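Local coordinates for tRNA (guanine(26)-N(2))-dimethyltransferase (Pyrococcus horikoshii, PDB 2DUL), which probably dimethylates the N2 amine of guanine 26 in a number of tRNAs, taking both methyl groups from S-adenosyl-L-methionine, at residues P275-L278 / G279-D283; E334-K337 / V338-I342; V40-L43 / N44-P48; L76-S80 / E81-E85. All blocks are in the same frame, centred on the assembly; numbering follows the deposited sequence.

Contact 1. Residues P275-L278 / G279-D283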
loop_
_atom_site.group_PDB
_atom_site.type_symbol
_atom_site.label_atom_id
_atom_site.label_comp_id
_atom_site.label_asym_id
_atom_site.label_seq_id
_atom_site.Cartn_x
_atom_site.Cartn_y
_atom_site.Cartn_z
ATOM N N PRO A 275 5.708 1.593 17.229
ATOM C CA PRO A 275 5.738 0.227 16.702
ATOM C C PRO A 275 5.622 0.104 15.184
ATOM O O PRO A 275 5.004 0.935 14.523
ATOM C CB PRO A 275 4.576 -0.448 17.430
ATOM C CG PRO A 275 3.591 0.678 17.592
ATOM C CD PRO A 275 4.493 1.822 18.030
ATOM N N VAL A 276 6.253 -0.932 14.645
ATOM C CA VAL A 276 6.205 -1.219 13.221
ATOM C C VAL A 276 5.865 -2.689 13.035
ATOM O O VAL A 276 6.009 -3.498 13.956
ATOM C CB VAL A 276 7.560 -0.971 12.518
ATOM C CG1 VAL A 276 7.953 0.499 12.615
ATOM C CG2 VAL A 276 8.636 -1.866 13.142
ATOM N N TRP A 277 5.402 -3.022 11.839
ATOM C CA TRP A 277 5.088 -4.399 11.482
ATOM C C TRP A 277 6.446 -5.027 11.168
ATOM O O TRP A 277 7.214 -4.466 10.384
ATOM C CB TRP A 277 4.198 -4.405 10.235
ATOM C CG TRP A 277 3.924 -5.750 9.657
ATOM C CD1 TRP A 277 4.469 -6.283 8.525
ATOM C CD2 TRP A 277 2.980 -6.713 10.141
ATOM N NE1 TRP A 277 3.913 -7.514 8.267
ATOM C CE2 TRP A 277 2.997 -7.803 9.244
ATOM C CE3 TRP A 277 2.115 -6.755 11.244
ATOM C CZ2 TRP A 277 2.184 -8.929 9.414
ATOM C CZ3 TRP A 277 1.303 -7.879 11.413
ATOM C CH2 TRP A 277 1.346 -8.948 10.500
ATOM N N LEU A 278 6.759 -6.157 11.800
ATOM C CA LEU A 278 8.027 -6.844 11.543
ATOM C C LEU A 278 7.784 -8.132 10.760
ATOM O O LEU A 278 8.693 -8.945 10.579
ATOM C CB LEU A 278 8.753 -7.176 12.856
ATOM C CG LEU A 278 9.302 -6.002 13.672
ATOM C CD1 LEU A 278 10.028 -6.519 14.905
ATOM C CD2 LEU A 278 10.261 -5.191 12.802
ATOM N N GLY A 279 6.552 -8.313 10.298
ATOM C CA GLY A 279 6.231 -9.497 9.526
ATOM C C GLY A 279 6.524 -9.285 8.052
ATOM O O GLY A 279 7.202 -8.320 7.687
ATOM N N PRO A 280 6.032 -10.172 7.174
ATOM C CA PRO A 280 6.244 -10.079 5.725
ATOM C C PRO A 280 5.608 -8.822 5.134
ATOM O O PRO A 280 4.577 -8.357 5.619
ATOM C CB PRO A 280 5.559 -11.337 5.188
ATOM C CG PRO A 280 5.584 -12.291 6.363
ATOM C CD PRO A 280 5.271 -11.386 7.520
ATOM N N LEU A 281 6.225 -8.266 4.094
ATOM C CA LEU A 281 5.648 -7.102 3.433
ATOM C C LEU A 281 5.038 -7.560 2.112
ATOM O O LEU A 281 4.561 -6.754 1.320
ATOM C CB LEU A 281 6.701 -6.011 3.189
ATOM C CG LEU A 281 7.049 -5.174 4.429
ATOM C CD1 LEU A 281 8.005 -4.050 4.039
ATOM C CD2 LEU A 281 5.773 -4.589 5.045
ATOM N N LYS A 282 5.066 -8.869 1.878
ATOM C CA LYS A 282 4.481 -9.423 0.665
ATOM C C LYS A 282 4.149 -10.901 0.815
ATOM O O LYS A 282 4.731 -11.605 1.640
ATOM C CB LYS A 282 5.427 -9.254 -0.532
ATOM C CG LYS A 282 6.639 -10.192 -0.524
ATOM C CD LYS A 282 7.343 -10.195 -1.883
ATOM C CE LYS A 282 8.578 -11.097 -1.884
ATOM N NZ LYS A 282 9.256 -11.096 -3.214
ATOM N N ASP A 283 3.188 -11.351 0.019
ATOM C CA ASP A 283 2.807 -12.750 -0.014
ATOM C C ASP A 283 3.505 -13.230 -1.284
ATOM O O ASP A 283 3.057 -12.928 -2.389
ATOM C CB ASP A 283 1.292 -12.901 -0.157
ATOM C CG ASP A 283 0.860 -14.349 -0.262
ATOM O OD1 ASP A 283 1.345 -15.039 -1.178
ATOM O OD2 ASP A 283 0.038 -14.799 0.566
#
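The indole of W277 reaches forward over the next three residues and ties down the turn by which the chain leaves strand 273-277, an edge strand of a three-stranded antiparallel sheet. The bond runs from W277 NE1 to P280 O over 2.9 Å, bent to 151° at the hydrogen. The acceptor lies at the edge of the ring, close to its plane, whereas the N-H arrives above the plane of the P280 carbonyl. With CG anti to the backbone N (chi1 173°), the ring swings beside its own carbonyl carbon and toward the residues that follow.

The tight part is the face turned to G279. Its backbone runs across the indole near the rim, G279 N coming to 3.4 Å from W277 CD1 and G279 CA to 3.7 Å from W277 CE2. A glycine has no side chain to meet the ring at this close range. Outside the turn, R198 of helix 192-209 donates to the carbonyls of both W277 and G279.

The fit slackens toward the exposed P280, whose ring comes no nearer to the indole than 4.2 Å, from P280 CD to W277 NE1. On buried L281, the branch CD2 approaches the pyrrole side obliquely, 4.1 Å from W277 CD1.

Contact 2. Residues E334-K337 / V338-I342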
loop_
_atom_site.group_PDB
_atom_site.type_symbol
_atom_site.label_atom_id
_atom_site.label_comp_id
_atom_site.label_asym_id
_atom_site.label_seq_id
_atom_site.Cartn_x
_atom_site.Cartn_y
_atom_site.Cartn_z
ATOM N N GLU A 334 35.103 4.253 2.157
ATOM C CA GLU A 334 34.820 4.156 0.733
ATOM C C GLU A 334 34.164 2.793 0.543
ATOM O O GLU A 334 34.521 1.833 1.228
ATOM C CB GLU A 334 36.117 4.230 -0.073
ATOM C CG GLU A 334 36.799 5.589 -0.020
ATOM C CD GLU A 334 36.133 6.615 -0.920
ATOM O OE1 GLU A 334 34.894 6.770 -0.843
ATOM O OE2 GLU A 334 36.856 7.271 -1.704
ATOM N N THR A 335 33.213 2.706 -0.382
ATOM C CA THR A 335 32.510 1.450 -0.626
ATOM C C THR A 335 32.523 0.996 -2.083
ATOM O O THR A 335 32.737 1.790 -3.002
ATOM C CB THR A 335 31.040 1.553 -0.192
ATOM O OG1 THR A 335 30.374 2.521 -1.011
ATOM C CG2 THR A 335 30.943 1.976 1.264
ATOM N N LYS A 336 32.277 -0.296 -2.278
ATOM C CA LYS A 336 32.231 -0.883 -3.611
ATOM C C LYS A 336 30.857 -0.581 -4.192
ATOM O O LYS A 336 30.013 0.014 -3.519
ATOM C CB LYS A 336 32.438 -2.395 -3.523
ATOM C CG LYS A 336 33.742 -2.801 -2.855
ATOM C CD LYS A 336 33.822 -4.306 -2.646
ATOM C CE LYS A 336 35.115 -4.693 -1.940
ATOM N NZ LYS A 336 35.155 -6.145 -1.601
ATOM N N LYS A 337 30.626 -0.990 -5.434
ATOM C CA LYS A 337 29.339 -0.748 -6.074
ATOM C C LYS A 337 28.296 -1.775 -5.627
ATOM O O LYS A 337 28.635 -2.900 -5.257
ATOM C CB LYS A 337 29.478 -0.803 -7.595
ATOM C CG LYS A 337 28.181 -0.471 -8.302
ATOM C CD LYS A 337 28.148 -0.960 -9.735
ATOM C CE LYS A 337 26.769 -0.708 -10.325
ATOM N NZ LYS A 337 25.700 -1.195 -9.401
ATOM N N VAL A 338 27.026 -1.383 -5.679
ATOM C CA VAL A 338 25.927 -2.258 -5.273
ATOM C C VAL A 338 25.950 -3.630 -5.948
ATOM O O VAL A 338 25.844 -4.658 -5.279
ATOM C CB VAL A 338 24.559 -1.594 -5.553
ATOM C CG1 VAL A 338 23.432 -2.587 -5.302
ATOM C CG2 VAL A 338 24.389 -0.370 -4.669
ATOM N N GLU A 339 26.080 -3.648 -7.271
ATOM C CA GLU A 339 26.106 -4.913 -8.000
ATOM C C GLU A 339 27.241 -5.812 -7.520
ATOM O O GLU A 339 27.070 -7.023 -7.387
ATOM C CB GLU A 339 26.261 -4.671 -9.503
ATOM C CG GLU A 339 26.118 -5.943 -10.332
ATOM C CD GLU A 339 26.500 -5.755 -11.790
ATOM O OE1 GLU A 339 25.956 -4.836 -12.442
ATOM O OE2 GLU A 339 27.345 -6.532 -12.286
ATOM N N GLU A 340 28.399 -5.212 -7.263
ATOM C CA GLU A 340 29.569 -5.957 -6.802
ATOM C C GLU A 340 29.346 -6.541 -5.408
ATOM O O GLU A 340 29.739 -7.676 -5.122
ATOM C CB GLU A 340 30.799 -5.041 -6.778
ATOM C CG GLU A 340 31.197 -4.507 -8.147
ATOM C CD GLU A 340 32.257 -3.416 -8.081
ATOM O OE1 GLU A 340 32.754 -3.016 -9.155
ATOM O OE2 GLU A 340 32.591 -2.950 -6.967
ATOM N N ILE A 341 28.712 -5.758 -4.545
ATOM C CA ILE A 341 28.447 -6.186 -3.180
ATOM C C ILE A 341 27.471 -7.354 -3.144
ATOM O O ILE A 341 27.675 -8.319 -2.406
ATOM C CB ILE A 341 27.889 -5.016 -2.343
ATOM C CG1 ILE A 341 28.922 -3.886 -2.295
ATOM C CG2 ILE A 341 27.564 -5.487 -0.935
ATOM C CD1 ILE A 341 28.393 -2.580 -1.734
ATOM N N ILE A 342 26.409 -7.266 -3.936
ATOM C CA ILE A 342 25.424 -8.337 -3.975
ATOM C C ILE A 342 26.090 -9.627 -4.443
ATOM O O ILE A 342 25.879 -10.693 -3.858
ATOM C CB ILE A 342 24.245 -7.992 -4.919
ATOM C CG1 ILE A 342 23.433 -6.833 -4.331
ATOM C CG2 ILE A 342 23.353 -9.221 -5.115
ATOM C CD1 ILE A 342 22.259 -6.399 -5.185
#
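K337 and E340 meet at the start of helix 338-347, where K337 is the N-cap and E340 the third helical residue. E340 OE2 accepts the backbone N-H of K337 over 3.2 Å in a nearly straight bond (166°), which is the glutamate half of a capping box; the lysine side chain at the N-cap offers no acceptor for the other half. The amide comes from above the carboxylate plane. E340 gets there with CG anti to its carbonyl carbon (chi1 -63°) and an extended chain that runs back along the first turn. The helix itself opens with the bond from I341 N to K337 O, 2.9 Å long. A carboxylate at this end would also be expected to interact well with the helix dipole.

Outward from these bonds, K336 CB lies beside E340 OE2 (3.5 Å). Its aliphatic contact is with I341 CG1, 4.0 Å from K336 CB, at the two positions of a hydrophobic staple, though here one partner is the aliphatic part of a lysine. I341 is buried, packing also on F371 and I375 of helix 368-375, while the polar end of K336 leads away to a weak bond with T374 O.

On the exposed side, the K337 and E339 side chains cross obliquely. K337 bends only at its last torsion, which brings NZ back to 3.5 Å from E339 CB, while K337 NZ and E339 OE1 stay 4.8 Å apart.

Contact 3. Residues V40-L43 / N44-P48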
loop_
_atom_site.group_PDB
_atom_site.type_symbol
_atom_site.label_atom_id
_atom_site.label_comp_id
_atom_site.label_asym_id
_atom_site.label_seq_id
_atom_site.Cartn_x
_atom_site.Cartn_y
_atom_site.Cartn_z
ATOM N N VAL A 40 -5.499 -3.154 -10.079
ATOM C CA VAL A 40 -6.229 -3.885 -11.116
ATOM C C VAL A 40 -5.616 -5.277 -11.267
ATOM O O VAL A 40 -6.331 -6.278 -11.370
ATOM C CB VAL A 40 -6.170 -3.142 -12.480
ATOM C CG1 VAL A 40 -6.523 -4.090 -13.628
ATOM C CG2 VAL A 40 -7.144 -1.975 -12.467
ATOM N N VAL A 41 -4.287 -5.337 -11.266
ATOM C CA VAL A 41 -3.594 -6.613 -11.392
ATOM C C VAL A 41 -3.942 -7.516 -10.215
ATOM O O VAL A 41 -4.297 -8.683 -10.394
ATOM C CB VAL A 41 -2.064 -6.416 -11.439
ATOM C CG1 VAL A 41 -1.358 -7.771 -11.354
ATOM C CG2 VAL A 41 -1.676 -5.703 -12.728
ATOM N N LEU A 42 -3.851 -6.959 -9.013
ATOM C CA LEU A 42 -4.148 -7.705 -7.800
ATOM C C LEU A 42 -5.567 -8.258 -7.792
ATOM O O LEU A 42 -5.781 -9.428 -7.466
ATOM C CB LEU A 42 -3.933 -6.818 -6.567
ATOM C CG LEU A 42 -4.176 -7.496 -5.212
ATOM C CD1 LEU A 42 -3.271 -8.716 -5.084
ATOM C CD2 LEU A 42 -3.915 -6.512 -4.078
ATOM N N LEU A 43 -6.535 -7.424 -8.154
ATOM C CA LEU A 43 -7.925 -7.855 -8.159
ATOM C C LEU A 43 -8.177 -8.993 -9.141
ATOM O O LEU A 43 -9.088 -9.796 -8.942
ATOM C CB LEU A 43 -8.857 -6.672 -8.455
ATOM C CG LEU A 43 -9.404 -5.934 -7.222
ATOM C CD1 LEU A 43 -8.299 -5.652 -6.223
ATOM C CD2 LEU A 43 -10.077 -4.645 -7.665
ATOM N N ASN A 44 -7.367 -9.067 -10.193
ATOM C CA ASN A 44 -7.512 -10.128 -11.180
ATOM C C ASN A 44 -6.978 -11.450 -10.645
ATOM O O ASN A 44 -7.147 -12.498 -11.270
ATOM C CB ASN A 44 -6.801 -9.744 -12.477
ATOM C CG ASN A 44 -7.710 -8.994 -13.429
ATOM O OD1 ASN A 44 -8.625 -9.578 -14.007
ATOM N ND2 ASN A 44 -7.478 -7.694 -13.585
ATOM N N ILE A 45 -6.338 -11.394 -9.481
ATOM C CA ILE A 45 -5.804 -12.585 -8.838
ATOM C C ILE A 45 -6.732 -12.981 -7.696
ATOM O O ILE A 45 -7.122 -14.141 -7.577
ATOM C CB ILE A 45 -4.388 -12.337 -8.257
ATOM C CG1 ILE A 45 -3.416 -11.961 -9.378
ATOM C CG2 ILE A 45 -3.895 -13.579 -7.526
ATOM C CD1 ILE A 45 -3.280 -13.016 -10.453
ATOM N N LEU A 46 -7.095 -12.005 -6.865
ATOM C CA LEU A 46 -7.961 -12.258 -5.715
ATOM C C LEU A 46 -9.449 -12.338 -6.038
ATOM O O LEU A 46 -10.209 -12.972 -5.307
ATOM C CB LEU A 46 -7.701 -11.209 -4.631
ATOM C CG LEU A 46 -6.541 -11.558 -3.687
ATOM C CD1 LEU A 46 -5.379 -12.151 -4.466
ATOM C CD2 LEU A 46 -6.106 -10.317 -2.928
ATOM N N ASN A 47 -9.866 -11.687 -7.119
ATOM C CA ASN A 47 -11.260 -11.737 -7.566
ATOM C C ASN A 47 -12.353 -11.299 -6.582
ATOM O O ASN A 47 -13.386 -11.963 -6.471
ATOM C CB ASN A 47 -11.587 -13.161 -8.033
ATOM C CG ASN A 47 -10.571 -13.707 -9.018
ATOM O OD1 ASN A 47 -10.417 -14.922 -9.148
ATOM N ND2 ASN A 47 -9.883 -12.817 -9.726
ATOM N N PRO A 48 -12.159 -10.178 -5.865
ATOM C CA PRO A 48 -13.224 -9.774 -4.934
ATOM C C PRO A 48 -14.495 -9.395 -5.705
ATOM O O PRO A 48 -14.427 -8.712 -6.730
ATOM C CB PRO A 48 -12.601 -8.593 -4.191
ATOM C CG PRO A 48 -11.702 -7.984 -5.235
ATOM C CD PRO A 48 -11.055 -9.202 -5.867
#
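V40 O is gripped twice by N44, whose backbone N-H and side-chain amide reach the carbonyl oxygen from opposite faces of its plane. The bond from N44 ND2 to V40 O is 2.9 Å long and bent, at 141°, with the oxygen tilted out of the amide plane. The two side chains lie side by side and point the same way. Three residues on, L43 O likewise accepts from both nitrogens of N47, the backbone N over 2.7 Å and ND2 over 3.2 Å. N47 has CG anti to its carbonyl carbon (chi1 -50°), which folds ND2 back toward L43 O.

Apolar contacts accompany these bonds. L43 CG meets P48 CG at 3.7 Å, the leucine and the proline ring crossing at about a right angle, and L42 CD1 packs on L46 CD2 at 3.9 Å.

These residues form the C-terminal end of helix 33-46, which leads into strand 50-53 of the methyltransferase sheet. N47 terminates the helix with a positive phi (57°). Further out, F134 of strand 132-137 touches both L43 and P48, and N44 ND2 also donates to E68 O of helix 60-68.

Each of these two carbonyls already has a backbone donor four residues on; the asparagine side chains each add a second one, so both oxygens accept two N-H groups as the helix ends.

Contact 4. Residues L76-S80 / E81-E85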
loop_
_atom_site.group_PDB
_atom_site.type_symbol
_atom_site.label_atom_id
_atom_site.label_comp_id
_atom_site.label_asym_id
_atom_site.label_seq_id
_atom_site.Cartn_x
_atom_site.Cartn_y
_atom_site.Cartn_z
ATOM N N LEU A 76 -18.774 3.642 -6.035
ATOM C CA LEU A 76 -17.933 4.818 -6.203
ATOM C C LEU A 76 -18.506 5.868 -5.265
ATOM O O LEU A 76 -19.710 6.117 -5.274
ATOM C CB LEU A 76 -17.996 5.335 -7.640
ATOM C CG LEU A 76 -17.458 4.451 -8.768
ATOM C CD1 LEU A 76 -18.463 3.364 -9.092
ATOM C CD2 LEU A 76 -17.213 5.312 -10.002
ATOM N N ASN A 77 -17.657 6.488 -4.458
ATOM C CA ASN A 77 -18.143 7.487 -3.519
ATOM C C ASN A 77 -17.275 8.735 -3.428
ATOM O O ASN A 77 -16.061 8.669 -3.570
ATOM C CB ASN A 77 -18.249 6.877 -2.119
ATOM C CG ASN A 77 -18.697 7.889 -1.073
ATOM O OD1 ASN A 77 -19.883 8.205 -0.963
ATOM N ND2 ASN A 77 -17.742 8.411 -0.309
ATOM N N ASP A 78 -17.921 9.871 -3.187
ATOM C CA ASP A 78 -17.222 11.139 -2.999
ATOM C C ASP A 78 -18.166 12.124 -2.321
ATOM O O ASP A 78 -19.357 12.181 -2.633
ATOM C CB ASP A 78 -16.731 11.724 -4.325
ATOM C CG ASP A 78 -15.570 12.691 -4.130
ATOM O OD1 ASP A 78 -14.417 12.301 -4.407
ATOM O OD2 ASP A 78 -15.809 13.833 -3.678
ATOM N N ILE A 79 -17.631 12.902 -1.391
ATOM C CA ILE A 79 -18.434 13.866 -0.659
ATOM C C ILE A 79 -18.733 15.124 -1.479
ATOM O O ILE A 79 -19.676 15.855 -1.183
ATOM C CB ILE A 79 -17.723 14.268 0.654
ATOM C CG1 ILE A 79 -18.669 15.080 1.542
ATOM C CG2 ILE A 79 -16.468 15.064 0.337
ATOM C CD1 ILE A 79 -18.080 15.433 2.890
ATOM N N SER A 80 -17.934 15.365 -2.513
ATOM C CA SER A 80 -18.109 16.546 -3.358
ATOM C C SER A 80 -19.194 16.419 -4.420
ATOM O O SER A 80 -19.245 15.435 -5.158
ATOM C CB SER A 80 -16.788 16.896 -4.043
ATOM O OG SER A 80 -16.994 17.856 -5.069
ATOM N N GLU A 81 -20.054 17.433 -4.495
ATOM C CA GLU A 81 -21.138 17.478 -5.475
ATOM C C GLU A 81 -20.582 17.485 -6.900
ATOM O O GLU A 81 -21.115 16.814 -7.788
ATOM C CB GLU A 81 -21.986 18.737 -5.260
ATOM C CG GLU A 81 -23.052 18.978 -6.324
ATOM C CD GLU A 81 -24.299 18.141 -6.116
ATOM O OE1 GLU A 81 -24.205 16.895 -6.143
ATOM O OE2 GLU A 81 -25.381 18.736 -5.924
ATOM N N ASP A 82 -19.523 18.260 -7.119
ATOM C CA ASP A 82 -18.894 18.343 -8.433
ATOM C C ASP A 82 -18.337 16.983 -8.833
ATOM O O ASP A 82 -18.483 16.553 -9.976
ATOM C CB ASP A 82 -17.759 19.369 -8.423
ATOM C CG ASP A 82 -18.262 20.798 -8.360
ATOM O OD1 ASP A 82 -17.420 21.720 -8.328
ATOM O OD2 ASP A 82 -19.495 21.000 -8.349
ATOM N N ALA A 83 -17.689 16.313 -7.886
ATOM C CA ALA A 83 -17.123 14.999 -8.157
ATOM C C ALA A 83 -18.248 14.020 -8.476
ATOM O O ALA A 83 -18.162 13.252 -9.435
ATOM C CB ALA A 83 -16.324 14.514 -6.954
ATOM N N TYR A 84 -19.310 14.065 -7.678
ATOM C CA TYR A 84 -20.457 13.180 -7.879
ATOM C C TYR A 84 -21.046 13.344 -9.284
ATOM O O TYR A 84 -21.317 12.361 -9.976
ATOM C CB TYR A 84 -21.533 13.472 -6.830
ATOM C CG TYR A 84 -22.793 12.650 -6.998
ATOM C CD1 TYR A 84 -22.780 11.264 -6.815
ATOM C CD2 TYR A 84 -24.001 13.256 -7.337
ATOM C CE1 TYR A 84 -23.945 10.504 -6.964
ATOM C CE2 TYR A 84 -25.174 12.508 -7.492
ATOM C CZ TYR A 84 -25.138 11.131 -7.301
ATOM O OH TYR A 84 -26.295 10.391 -7.431
ATOM N N GLU A 85 -21.247 14.589 -9.702
ATOM C CA GLU A 85 -21.794 14.855 -11.030
ATOM C C GLU A 85 -20.878 14.304 -12.120
ATOM O O GLU A 85 -21.344 13.730 -13.106
ATOM C CB GLU A 85 -21.982 16.361 -11.239
ATOM C CG GLU A 85 -23.103 16.972 -10.411
ATOM C CD GLU A 85 -24.455 16.350 -10.710
ATOM O OE1 GLU A 85 -24.833 16.277 -11.901
ATOM O OE2 GLU A 85 -25.143 15.935 -9.752
#
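S80 and A83 supply the capping bond at the start of helix 81-94. S80 is the N-cap, and its hydroxyl oxygen OG accepts the N-H of A83 over 3.3 Å along a nearly straight line (168°). The torsion that sets OG anti to the backbone N (chi1 168°) holds it beside the carbonyl carbon, over the first turn, where the helical amides still need acceptors. The backbone of the same residue contributes the first helical bond, from Y84 N to S80 O at 2.9 Å.

A second set of polar bonds belongs to D78. Its OD2 takes the N-H of S80 over 2.9 Å through the anti lone pair, the one turned away from the other oxygen, and so closes an Asx turn just ahead of the cap. OD1 is engaged by A57 N, which fixes the carboxylate from its other oxygen. D78 ends strand 73-78, the second strand of the class I methyltransferase core, and it is a predicted S-adenosyl-L-methionine ligand; in this Rossmann-like fold an acidic residue at the end of that strand commonly binds the ribose hydroxyls.

Van der Waals packing fills in between. The methyl group of A83 sits against the D78 carboxylate, its CB 3.4 Å from both D78 CG and D78 OD2, and it also touches the serine, with A83 CB to S80 CB at 3.8 Å. Y84 presents only its CB, 3.4 Å from S80 O; its ring leads away to meet H118, and its hydroxyl is hydrogen-bonded to E101 OE1.

All four contacts are local and mark places where a strand or helix begins or ends. Contacts 2 and 4 both open helices, but in contact 2 a glutamate inside the helix accepts the N-H of the N-cap residue, and in contact 4 a serine at the N-cap accepts an N-H of the first turn. Contact 3 ends a helix, with asparagine amides adding to its backbone bonds, and contact 1 closes a strand with an indole. Contact 3 has the most buried residues; contact 2, about 30 Å from the centre of the chain, is the most peripheral. Contacts 3 and 4 belong to the methyltransferase core near predicted cofactor-binding residues, whereas contacts 1 and 2 lie away from those sites.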